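Local coordinates for protein superoxide dismutase (Porphyromonas gingivalis, PDB 1UES) that destroys superoxide radicals as a homodimer, converting them to oxygen and hydrogen peroxide with one manganese or iron ion per subunit that is alternately reduced and oxidised, at residues H74-T79 and W123-S128; G102-F107 and D177-V182; E109-A114 and P152-D157; G115-G120 and I136-N141. The protein carries 1 engineered substitution. All blocks are in the same frame, centred on the assembly; numbering follows the deposited sequence.

Contact 1 (H74-T79 and W123-S128); sequences HNLYFT and WVWLAS. With MN (manganese (II) ion), chain E.
His74 and Tyr77 meet Trp123 in an aromatic cluster that joins the helical hairpin region of this iron/manganese superoxide dismutase to the central strand of its antiparallel sheet. The principle illustrated is second-shell packing on a metal ligand. The indole of Trp123 drives its six-membered edge against the His74 imidazole in a T-shaped pair, planes at 84°, with CH2 over the middle of the imidazole face and Trp123 CZ2 3.4 Å from His74 CE1. The same indole edge also points at the ring of Tyr77, where Trp123 CZ3 lies 3.9 Å from Tyr77 CB; the ring centroids here are 5.9 Å apart. Tyr77 CG lies opposite the backbone N (chi1 170°), which swings the ring forward so that its face receives the indole edge. Further along the strand, Trp125 takes Leu76, whose CD1 comes to 3.5 Å from Trp125 CH2, the two side chains crossing at about a right angle.

Hydrogen bonds help fix the rotation of the rings: His74 ND1 pairs with the carbonyl of Gln70, Trp123 NE1 with that residue's side chain, and Trp125 NE1 with Asn73. Held on one face by tryptophan, the imidazole turns its remaining nitrogen to the metal, NE2 standing 2.2 Å from manganese.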
# COMPACT_ATOMS: atom_id res chain seq x y z
N HIS A 74 -11.33 -9.09 2.90
CA HIS A 74 -10.79 -10.29 2.26
C HIS A 74 -11.79 -11.40 2.22
O HIS A 74 -11.82 -12.16 1.26
CB HIS A 74 -9.51 -10.74 2.94
CG HIS A 74 -8.35 -9.84 2.66
ND1 HIS A 74 -8.08 -8.73 3.43
CD2 HIS A 74 -7.44 -9.84 1.67
CE1 HIS A 74 -7.05 -8.08 2.93
NE2 HIS A 74 -6.63 -8.73 1.86
N ASN A 75 -12.60 -11.53 3.27
CA ASN A 75 -13.60 -12.59 3.28
C ASN A 75 -14.55 -12.46 2.11
O ASN A 75 -14.84 -13.44 1.45
CB ASN A 75 -14.35 -12.62 4.61
CG ASN A 75 -13.49 -13.15 5.75
OD1 ASN A 75 -12.38 -13.63 5.52
ND2 ASN A 75 -14.01 -13.07 6.98
N LEU A 76 -15.02 -11.24 1.84
CA LEU A 76 -15.90 -11.00 0.71
C LEU A 76 -15.15 -11.12 -0.62
O LEU A 76 -15.65 -11.64 -1.62
CB LEU A 76 -16.50 -9.60 0.84
CG LEU A 76 -17.44 -9.47 2.06
CD1 LEU A 76 -17.73 -8.03 2.33
CD2 LEU A 76 -18.74 -10.27 1.82
N TYR A 77 -13.92 -10.63 -0.65
CA TYR A 77 -13.13 -10.67 -1.85
C TYR A 77 -12.87 -12.11 -2.33
O TYR A 77 -13.20 -12.49 -3.45
CB TYR A 77 -11.82 -9.90 -1.58
CG TYR A 77 -10.74 -10.02 -2.64
CD1 TYR A 77 -10.74 -9.17 -3.75
CD2 TYR A 77 -9.66 -10.90 -2.47
CE1 TYR A 77 -9.68 -9.18 -4.66
CE2 TYR A 77 -8.59 -10.91 -3.38
CZ TYR A 77 -8.61 -10.04 -4.46
OH TYR A 77 -7.50 -9.93 -5.28
N PHE A 78 -12.35 -12.95 -1.46
CA PHE A 78 -12.06 -14.30 -1.94
C PHE A 78 -13.32 -15.07 -2.25
O PHE A 78 -13.33 -15.89 -3.15
CB PHE A 78 -11.23 -15.08 -0.93
CG PHE A 78 -9.82 -14.60 -0.82
CD1 PHE A 78 -9.36 -14.06 0.37
CD2 PHE A 78 -8.96 -14.66 -1.93
CE1 PHE A 78 -8.07 -13.59 0.48
CE2 PHE A 78 -7.65 -14.16 -1.81
CZ PHE A 78 -7.22 -13.64 -0.62
N THR A 79 -14.39 -14.82 -1.53
CA THR A 79 -15.58 -15.63 -1.80
C THR A 79 -16.38 -15.24 -3.03
O THR A 79 -17.31 -15.96 -3.42
CB THR A 79 -16.52 -15.71 -0.58
OG1 THR A 79 -16.88 -14.40 -0.13
CG2 THR A 79 -15.84 -16.48 0.52
N TRP A 123 -9.23 -0.37 -1.49
CA TRP A 123 -10.22 -1.21 -2.16
C TRP A 123 -11.21 -0.38 -2.96
O TRP A 123 -11.56 0.71 -2.52
CB TRP A 123 -11.07 -1.95 -1.13
CG TRP A 123 -10.29 -2.71 -0.14
CD1 TRP A 123 -9.61 -2.20 0.94
CD2 TRP A 123 -10.07 -4.13 -0.12
NE1 TRP A 123 -8.98 -3.22 1.63
CE2 TRP A 123 -9.25 -4.41 1.00
CE3 TRP A 123 -10.49 -5.20 -0.93
CZ2 TRP A 123 -8.83 -5.71 1.33
CZ3 TRP A 123 -10.07 -6.50 -0.60
CH2 TRP A 123 -9.25 -6.73 0.52
N VAL A 124 -11.64 -0.88 -4.12
CA VAL A 124 -12.68 -0.18 -4.85
C VAL A 124 -13.89 -1.11 -4.57
O VAL A 124 -13.79 -2.35 -4.65
CB VAL A 124 -12.38 -0.03 -6.37
CG1 VAL A 124 -11.98 -1.33 -6.97
CG2 VAL A 124 -13.59 0.57 -7.08
N TRP A 125 -15.00 -0.51 -4.17
CA TRP A 125 -16.20 -1.25 -3.81
C TRP A 125 -17.43 -0.87 -4.62
O TRP A 125 -17.62 0.30 -4.95
CB TRP A 125 -16.50 -0.98 -2.32
CG TRP A 125 -15.90 -1.96 -1.35
CD1 TRP A 125 -14.83 -1.76 -0.51
CD2 TRP A 125 -16.35 -3.30 -1.12
NE1 TRP A 125 -14.60 -2.92 0.23
CE2 TRP A 125 -15.51 -3.87 -0.13
CE3 TRP A 125 -17.38 -4.07 -1.67
CZ2 TRP A 125 -15.68 -5.18 0.33
CZ3 TRP A 125 -17.54 -5.39 -1.21
CH2 TRP A 125 -16.69 -5.93 -0.22
N LEU A 126 -18.25 -1.86 -4.95
CA LEU A 126 -19.53 -1.62 -5.59
C LEU A 126 -20.42 -1.85 -4.36
O LEU A 126 -20.31 -2.88 -3.69
CB LEU A 126 -19.85 -2.63 -6.67
CG LEU A 126 -21.31 -2.52 -7.15
CD1 LEU A 126 -21.54 -1.16 -7.83
CD2 LEU A 126 -21.62 -3.65 -8.08
N ALA A 127 -21.23 -0.86 -4.01
CA ALA A 127 -22.09 -0.99 -2.84
C ALA A 127 -23.53 -0.56 -3.16
O ALA A 127 -23.78 0.11 -4.16
CB ALA A 127 -21.53 -0.13 -1.71
N SER A 128 -24.49 -0.99 -2.35
CA SER A 128 -25.88 -0.58 -2.56
C SER A 128 -26.47 -0.04 -1.25
O SER A 128 -25.97 -0.37 -0.16
CB SER A 128 -26.74 -1.76 -3.05
OG SER A 128 -26.76 -2.83 -2.12
MN MN E . -5.36 -7.93 0.26
O HOH W 1 -5.81 -5.87 1.03

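Contact 2 (G102-F107 and D177-V182); sequences GSFEKF and DLWSIV
Phe104 and Phe107, one helical turn apart at the start of helix 104-116, converge on Trp179 and form an aromatic cluster within the C-terminal domain. The close side belongs to Phe107, whose CE2 reaches 3.6 Å from Trp179 CH2 and 3.8 Å from Trp179 CZ3. These rings meet obliquely, their planes 77° apart. Phe104 makes the looser approach: its CZ stays 4.2 Å from Trp179 CE3, in an offset edge-to-face pair that directs the phenyl edge to the indole face with the planes nearly perpendicular (89°). The i, i+3 spacing puts both on one flank, and with CG opposite the backbone N in each the ring ends reach the indole.

Phe104 is partly exposed, whereas Phe107 and Trp179 are buried. At the exposed helix start Ser103 is the N-cap, its OG accepting a bond from Lys106 N at 3.1 Å. Around the cluster, Trp184 meets Phe104, Phe101 and Phe111 meet Phe107, and Lys108 makes a cation-pi contact with Trp179. Trp179 NE1 is hydrogen-bonded to Asn112 OD1.

No hydrogen bond spans the two segments. Their cohesion is therefore apolar and aromatic, while the one polar atom of the buried indole is satisfied by the very helix that supplies the phenylalanines.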
# COMPACT_ATOMS: atom_id res chain seq x y z
N GLY A 102 -25.73 2.69 -17.24
CA GLY A 102 -25.93 2.66 -18.67
C GLY A 102 -25.80 1.27 -19.24
O GLY A 102 -26.72 0.76 -19.88
N SER A 103 -24.66 0.64 -18.97
CA SER A 103 -24.37 -0.69 -19.47
C SER A 103 -23.33 -1.33 -18.57
O SER A 103 -22.69 -0.65 -17.78
CB SER A 103 -23.79 -0.63 -20.88
OG SER A 103 -22.54 0.06 -20.92
N PHE A 104 -23.16 -2.64 -18.72
CA PHE A 104 -22.16 -3.32 -17.93
C PHE A 104 -20.77 -2.82 -18.34
O PHE A 104 -19.90 -2.60 -17.49
CB PHE A 104 -22.26 -4.83 -18.16
CG PHE A 104 -21.26 -5.63 -17.39
CD1 PHE A 104 -21.00 -5.36 -16.05
CD2 PHE A 104 -20.58 -6.67 -18.00
CE1 PHE A 104 -20.07 -6.12 -15.33
CE2 PHE A 104 -19.65 -7.44 -17.30
CZ PHE A 104 -19.40 -7.16 -15.96
N GLU A 105 -20.55 -2.63 -19.64
CA GLU A 105 -19.24 -2.17 -20.13
C GLU A 105 -18.84 -0.83 -19.56
O GLU A 105 -17.69 -0.64 -19.15
CB GLU A 105 -19.24 -2.08 -21.66
CG GLU A 105 -19.15 -3.42 -22.33
CD GLU A 105 -17.92 -4.21 -21.91
OE1 GLU A 105 -16.79 -3.67 -22.03
OE2 GLU A 105 -18.07 -5.37 -21.47
N LYS A 106 -19.79 0.10 -19.53
CA LYS A 106 -19.53 1.42 -18.98
C LYS A 106 -19.24 1.30 -17.49
O LYS A 106 -18.39 2.00 -16.95
CB LYS A 106 -20.74 2.33 -19.19
CG LYS A 106 -20.46 3.80 -18.97
CD LYS A 106 -19.38 4.29 -19.93
CE LYS A 106 -19.06 5.77 -19.72
NZ LYS A 106 -19.31 6.23 -18.33
N PHE A 107 -19.95 0.40 -16.81
CA PHE A 107 -19.73 0.21 -15.39
C PHE A 107 -18.30 -0.27 -15.15
O PHE A 107 -17.61 0.25 -14.27
CB PHE A 107 -20.70 -0.82 -14.81
CG PHE A 107 -20.26 -1.35 -13.46
CD1 PHE A 107 -20.23 -0.50 -12.36
CD2 PHE A 107 -19.85 -2.67 -13.31
CE1 PHE A 107 -19.78 -0.96 -11.12
CE2 PHE A 107 -19.40 -3.12 -12.07
CZ PHE A 107 -19.38 -2.26 -10.98
N ASP A 177 -8.47 -7.93 -15.75
CA ASP A 177 -8.54 -9.38 -15.68
C ASP A 177 -9.44 -9.88 -14.56
O ASP A 177 -9.93 -10.98 -14.63
CB ASP A 177 -7.16 -10.01 -15.48
CG ASP A 177 -6.32 -10.06 -16.75
OD1 ASP A 177 -6.91 -10.13 -17.86
OD2 ASP A 177 -5.08 -10.03 -16.64
N LEU A 178 -9.67 -9.08 -13.52
CA LEU A 178 -10.49 -9.57 -12.43
C LEU A 178 -11.89 -9.90 -12.89
O LEU A 178 -12.54 -10.78 -12.34
CB LEU A 178 -10.54 -8.54 -11.30
CG LEU A 178 -9.32 -8.49 -10.39
CD1 LEU A 178 -9.55 -7.33 -9.39
CD2 LEU A 178 -9.10 -9.83 -9.67
N TRP A 179 -12.36 -9.18 -13.89
CA TRP A 179 -13.72 -9.44 -14.36
C TRP A 179 -13.95 -10.87 -14.81
O TRP A 179 -15.07 -11.41 -14.68
CB TRP A 179 -14.09 -8.46 -15.47
CG TRP A 179 -13.97 -7.06 -15.06
CD1 TRP A 179 -12.97 -6.18 -15.40
CD2 TRP A 179 -14.87 -6.34 -14.19
NE1 TRP A 179 -13.20 -4.96 -14.80
CE2 TRP A 179 -14.34 -5.03 -14.05
CE3 TRP A 179 -16.06 -6.67 -13.52
CZ2 TRP A 179 -14.96 -4.05 -13.27
CZ3 TRP A 179 -16.68 -5.67 -12.73
CH2 TRP A 179 -16.12 -4.39 -12.62
N SER A 180 -12.90 -11.51 -15.31
CA SER A 180 -12.99 -12.87 -15.78
C SER A 180 -13.21 -13.91 -14.68
O SER A 180 -13.61 -15.03 -14.97
CB SER A 180 -11.74 -13.23 -16.60
OG SER A 180 -10.59 -13.43 -15.79
N ILE A 181 -12.95 -13.56 -13.41
CA ILE A 181 -13.18 -14.53 -12.34
C ILE A 181 -14.31 -14.16 -11.39
O ILE A 181 -14.54 -14.85 -10.39
CB ILE A 181 -11.92 -14.77 -11.48
CG1 ILE A 181 -11.32 -13.46 -11.01
CG2 ILE A 181 -10.91 -15.61 -12.29
CD1 ILE A 181 -10.17 -13.64 -10.04
N VAL A 182 -15.00 -13.08 -11.68
CA VAL A 182 -16.12 -12.69 -10.82
C VAL A 182 -17.29 -13.65 -11.03
O VAL A 182 -17.69 -13.91 -12.16
CB VAL A 182 -16.58 -11.25 -11.15
CG1 VAL A 182 -17.89 -10.90 -10.43
CG2 VAL A 182 -15.49 -10.27 -10.75

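Contact 3 (E109-A114 and P152-D157); sequences EEFNTA and PLLTFD. Engineered in segment 152-157: Thr155 (natural residue Gly). With MN (manganese (II) ion), chain E.
In the alpha/beta C-terminal domain of the iron/manganese superoxide dismutases, helix 104-116 packs on a three-stranded antiparallel sheet, and here its 109-114 segment meets edge strand 151-157, which ends in a metal ligand. The segment axes approach to 10.2 Å and make an angle of 42°. Phe111 leads the packing. Its edge enters the face of Phe156 in a T-shaped pair, ring planes at 85° and centroids 5.0 Å apart, with Phe111 CE1 above the middle of the Phe156 ring and Phe111 CD1 3.7 Å from Phe156 CE2. CG of Phe111 is anti to the backbone N (chi1 -154°), an extended course that carries the ring from the helix to the strand. The far end of the same edge meets the strand backbone, Phe111 CZ lying 3.7 Å from the carbonyl O of Leu154, while Leu154 CD2 sits 4.2 Å from Phe111 CE1.

Asn112 works at a different margin of the Phe156 ring: its OD1, the oxygen bonded to the Trp179 indole, lies at the edge, 4.0 Å from Phe156 CE2, with amide and ring nearly coplanar.

A classic beta bulge, with Leu153 and Leu154 both opposite Leu126, disturbs the regular pairing with strand 122-128. The CB of Thr155, an engineered residue, is directed away from the helix, and its OG1 is hydrogen-bonded to the carbonyl O of Val124. Next after Phe156 comes Asp157, which joins His27, His74 and His161 around the metal: its OD2 binds manganese at 2.1 Å, and OD1, hydrogen-bonded to Trp159 N, also receives a weak 2.8 Å hydrogen bond from metal-bound water 1.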
# COMPACT_ATOMS: atom_id res chain seq x y z
N GLU A 109 -15.74 0.17 -16.94
CA GLU A 109 -14.83 1.27 -17.20
C GLU A 109 -14.71 2.18 -15.97
O GLU A 109 -13.61 2.52 -15.55
CB GLU A 109 -15.30 2.06 -18.44
CG GLU A 109 -15.70 3.51 -18.16
CD GLU A 109 -15.55 4.45 -19.37
OE1 GLU A 109 -16.01 5.61 -19.26
OE2 GLU A 109 -14.98 4.04 -20.41
N GLU A 110 -15.83 2.56 -15.37
CA GLU A 110 -15.80 3.44 -14.21
C GLU A 110 -15.20 2.78 -12.99
O GLU A 110 -14.46 3.41 -12.23
CB GLU A 110 -17.20 3.94 -13.86
CG GLU A 110 -17.85 4.69 -15.00
CD GLU A 110 -19.25 5.15 -14.68
OE1 GLU A 110 -19.52 5.51 -13.51
OE2 GLU A 110 -20.10 5.14 -15.60
N PHE A 111 -15.51 1.50 -12.81
CA PHE A 111 -14.99 0.75 -11.67
C PHE A 111 -13.46 0.63 -11.79
O PHE A 111 -12.71 0.93 -10.84
CB PHE A 111 -15.67 -0.63 -11.63
CG PHE A 111 -15.72 -1.24 -10.24
CD1 PHE A 111 -14.91 -2.32 -9.92
CD2 PHE A 111 -16.60 -0.75 -9.28
CE1 PHE A 111 -14.96 -2.91 -8.64
CE2 PHE A 111 -16.66 -1.33 -7.99
CZ PHE A 111 -15.84 -2.41 -7.67
N ASN A 112 -13.00 0.21 -12.97
CA ASN A 112 -11.57 0.10 -13.21
C ASN A 112 -10.88 1.45 -12.97
O ASN A 112 -9.80 1.51 -12.36
CB ASN A 112 -11.31 -0.33 -14.67
CG ASN A 112 -11.71 -1.78 -14.95
OD1 ASN A 112 -11.98 -2.56 -14.04
ND2 ASN A 112 -11.76 -2.12 -16.23
N THR A 113 -11.50 2.53 -13.42
CA THR A 113 -10.90 3.84 -13.25
C THR A 113 -10.78 4.22 -11.78
O THR A 113 -9.78 4.77 -11.37
CB THR A 113 -11.67 4.95 -13.99
OG1 THR A 113 -11.60 4.72 -15.41
CG2 THR A 113 -11.05 6.28 -13.69
N ALA A 114 -11.81 3.91 -11.01
CA ALA A 114 -11.79 4.20 -9.58
C ALA A 114 -10.67 3.40 -8.90
O ALA A 114 -10.00 3.89 -7.99
CB ALA A 114 -13.15 3.82 -8.97
N PRO A 152 -22.01 -4.09 0.95
CA PRO A 152 -20.86 -4.39 0.08
C PRO A 152 -21.14 -5.50 -0.92
O PRO A 152 -21.35 -6.64 -0.52
CB PRO A 152 -19.76 -4.77 1.07
CG PRO A 152 -20.52 -5.41 2.22
CD PRO A 152 -21.86 -4.67 2.29
N LEU A 153 -21.08 -5.21 -2.22
CA LEU A 153 -21.40 -6.21 -3.24
C LEU A 153 -20.23 -6.85 -3.96
O LEU A 153 -20.16 -8.06 -4.08
CB LEU A 153 -22.32 -5.62 -4.30
CG LEU A 153 -23.51 -4.81 -3.79
CD1 LEU A 153 -24.31 -4.32 -4.98
CD2 LEU A 153 -24.39 -5.70 -2.91
N LEU A 154 -19.31 -6.01 -4.44
CA LEU A 154 -18.17 -6.50 -5.17
C LEU A 154 -16.96 -5.62 -4.87
O LEU A 154 -17.07 -4.40 -4.86
CB LEU A 154 -18.48 -6.45 -6.68
CG LEU A 154 -17.27 -6.57 -7.61
CD1 LEU A 154 -16.81 -8.03 -7.62
CD2 LEU A 154 -17.64 -6.08 -9.05
N THR A 155 -15.82 -6.24 -4.59
CA THR A 155 -14.63 -5.41 -4.35
C THR A 155 -13.40 -5.87 -5.08
O THR A 155 -13.19 -7.07 -5.27
CB THR A 155 -14.28 -5.30 -2.82
OG1 THR A 155 -13.26 -4.30 -2.66
CG2 THR A 155 -13.77 -6.65 -2.24
N PHE A 156 -12.57 -4.91 -5.50
CA PHE A 156 -11.29 -5.23 -6.11
C PHE A 156 -10.24 -4.70 -5.09
O PHE A 156 -10.31 -3.57 -4.65
CB PHE A 156 -11.08 -4.51 -7.45
CG PHE A 156 -11.88 -5.08 -8.60
CD1 PHE A 156 -12.69 -6.20 -8.44
CD2 PHE A 156 -11.82 -4.46 -9.85
CE1 PHE A 156 -13.43 -6.73 -9.51
CE2 PHE A 156 -12.55 -4.97 -10.94
CZ PHE A 156 -13.36 -6.10 -10.77
N ASP A 157 -9.33 -5.57 -4.67
CA ASP A 157 -8.28 -5.20 -3.72
C ASP A 157 -7.17 -4.52 -4.52
O ASP A 157 -6.63 -5.13 -5.47
CB ASP A 157 -7.77 -6.49 -3.11
CG ASP A 157 -6.81 -6.28 -1.97
OD1 ASP A 157 -6.51 -5.12 -1.62
OD2 ASP A 157 -6.37 -7.34 -1.45
MN MN E . -5.36 -7.93 0.26
O HOH W 1 -5.81 -5.87 1.03

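Contact 4 (G115-G120 and I136-N141); sequences GTTLFG and IEKEPN
Two bends late in the side chain of Lys138, at chi3 (83°) and chi4 (-115°), fold its end over the backbone of Leu118, while Leu118 places CG anti to its own backbone N (chi1 -166°) and sends its branch back toward the strand. The two side chains thus pass each other, each reaching main-chain atoms of the other segment. Lys138 CE lies 3.6 Å from Leu118 CA and 3.8 Å from Leu118 CB. From the other direction, Leu118 CD1 settles 3.9 Å from Glu139 N and 4.1 Å from Lys138 CB. Thr117 closes the outer margin: its OG1 stands 3.8 Å from Lys138 CE, the side chains crossing at about a right angle, but its polar partner is the carbonyl of Thr113, one turn back in the helix.

The contact has an inner and an outer half. Leu118 is buried, whereas Lys138 and Thr117 are exposed, so the aliphatic part of the lysine acts as a cover over the leucine. No hydrogen bond joins the segments. Arg171 is hydrogen-bonded to the carbonyls of Gly115, Leu118 and Gly120, which probably steadies this loop. Phe119 makes an edge-to-face pair with Trp159 of the second subunit, so the loop takes part in the dimer interface. This is the helix-to-sheet connection of the alpha/beta C-terminal domain, where helix 104-116 gives way to the strands and lies against edge strand 134-140.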
# COMPACT_ATOMS: atom_id res chain seq x y z
N GLY A 115 -10.48 2.16 -9.35
CA GLY A 115 -9.44 1.32 -8.77
C GLY A 115 -8.05 1.79 -9.12
O GLY A 115 -7.14 1.81 -8.29
N THR A 116 -7.88 2.20 -10.38
CA THR A 116 -6.60 2.68 -10.86
C THR A 116 -6.20 4.02 -10.24
O THR A 116 -5.01 4.23 -9.94
CB THR A 116 -6.61 2.81 -12.41
OG1 THR A 116 -6.80 1.52 -13.00
CG2 THR A 116 -5.29 3.38 -12.90
N THR A 117 -7.17 4.91 -10.01
CA THR A 117 -6.86 6.22 -9.45
C THR A 117 -6.81 6.29 -7.92
O THR A 117 -6.55 7.34 -7.36
CB THR A 117 -7.83 7.33 -9.96
OG1 THR A 117 -9.16 7.03 -9.54
CG2 THR A 117 -7.77 7.44 -11.50
N LEU A 118 -7.05 5.17 -7.25
CA LEU A 118 -6.97 5.16 -5.79
C LEU A 118 -5.48 5.20 -5.42
O LEU A 118 -4.72 4.28 -5.75
CB LEU A 118 -7.64 3.90 -5.23
CG LEU A 118 -7.96 3.85 -3.73
CD1 LEU A 118 -9.05 2.83 -3.47
CD2 LEU A 118 -6.71 3.49 -2.95
N PHE A 119 -5.06 6.27 -4.75
CA PHE A 119 -3.64 6.41 -4.42
C PHE A 119 -3.26 5.62 -3.19
O PHE A 119 -3.90 5.76 -2.13
CB PHE A 119 -3.28 7.87 -4.22
CG PHE A 119 -1.82 8.11 -4.13
CD1 PHE A 119 -1.01 7.94 -5.25
CD2 PHE A 119 -1.24 8.51 -2.93
CE1 PHE A 119 0.37 8.16 -5.16
CE2 PHE A 119 0.13 8.72 -2.84
CZ PHE A 119 0.94 8.54 -3.95
N GLY A 120 -2.23 4.79 -3.32
CA GLY A 120 -1.79 3.98 -2.20
C GLY A 120 -2.59 2.70 -2.07
O GLY A 120 -3.13 2.20 -3.06
N ILE A 136 -20.05 3.50 -6.45
CA ILE A 136 -18.70 2.98 -6.50
C ILE A 136 -18.01 3.75 -5.38
O ILE A 136 -18.02 4.98 -5.36
CB ILE A 136 -18.03 3.26 -7.84
CG1 ILE A 136 -18.80 2.51 -8.94
CG2 ILE A 136 -16.55 2.90 -7.77
CD1 ILE A 136 -18.19 2.56 -10.29
N GLU A 137 -17.46 3.02 -4.41
CA GLU A 137 -16.80 3.62 -3.27
C GLU A 137 -15.30 3.35 -3.28
O GLU A 137 -14.89 2.22 -3.49
CB GLU A 137 -17.38 3.05 -1.96
CG GLU A 137 -18.89 3.13 -1.86
CD GLU A 137 -19.38 4.53 -1.53
OE1 GLU A 137 -18.58 5.35 -1.01
OE2 GLU A 137 -20.57 4.80 -1.78
N LYS A 138 -14.50 4.38 -3.09
CA LYS A 138 -13.05 4.19 -3.03
C LYS A 138 -12.72 4.15 -1.53
O LYS A 138 -12.98 5.11 -0.80
CB LYS A 138 -12.33 5.36 -3.71
CG LYS A 138 -12.38 5.31 -5.25
CD LYS A 138 -11.84 6.59 -5.84
CE LYS A 138 -10.33 6.55 -5.94
NZ LYS A 138 -9.69 7.57 -5.04
N GLU A 139 -12.16 3.02 -1.08
CA GLU A 139 -11.87 2.84 0.33
C GLU A 139 -10.37 2.70 0.61
O GLU A 139 -9.78 1.63 0.40
CB GLU A 139 -12.61 1.60 0.85
CG GLU A 139 -14.11 1.71 0.78
CD GLU A 139 -14.66 2.59 1.89
OE1 GLU A 139 -13.86 3.20 2.64
OE2 GLU A 139 -15.90 2.69 2.02
N PRO A 140 -9.74 3.79 1.08
CA PRO A 140 -8.31 3.67 1.36
C PRO A 140 -8.04 2.68 2.50
O PRO A 140 -8.84 2.53 3.44
CB PRO A 140 -7.89 5.08 1.76
CG PRO A 140 -9.04 5.99 1.27
CD PRO A 140 -10.27 5.13 1.35
N ASN A 141 -6.90 2.03 2.40
CA ASN A 141 -6.46 1.09 3.41
C ASN A 141 -7.46 0.01 3.80
O ASN A 141 -7.69 -0.88 3.01
CB ASN A 141 -5.94 1.88 4.61
CG ASN A 141 -4.61 2.52 4.30
OD1 ASN A 141 -4.15 2.42 3.17
ND2 ASN A 141 -3.99 3.16 5.28

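How the contacts relate
Contacts 1, 3 and 4 meet on the three-stranded sheet, in which strand 122-128 is central. Contacts 1 and 3, with centres 8 Å apart, share the manganese and its water and are tied by adjoining strands, Leu126 N to Leu154 O being 2.8 Å. Contact 4 attaches on the other side of the central strand, Trp123 O lying 2.8 Å from Glu139 N; its Leu118 side chain is about 12 Å from the manganese. Helix 104-116 runs through contacts 2, 3 and 4. Contact 2 lies farther from the site, its centre 14 Å from that of contact 1 and 9 Å from that of contact 3. Trp179 CH2 comes to 3.6 Å from Phe111 CD1, and Leu178 packs on Phe156, the residue before the ligand Asp157.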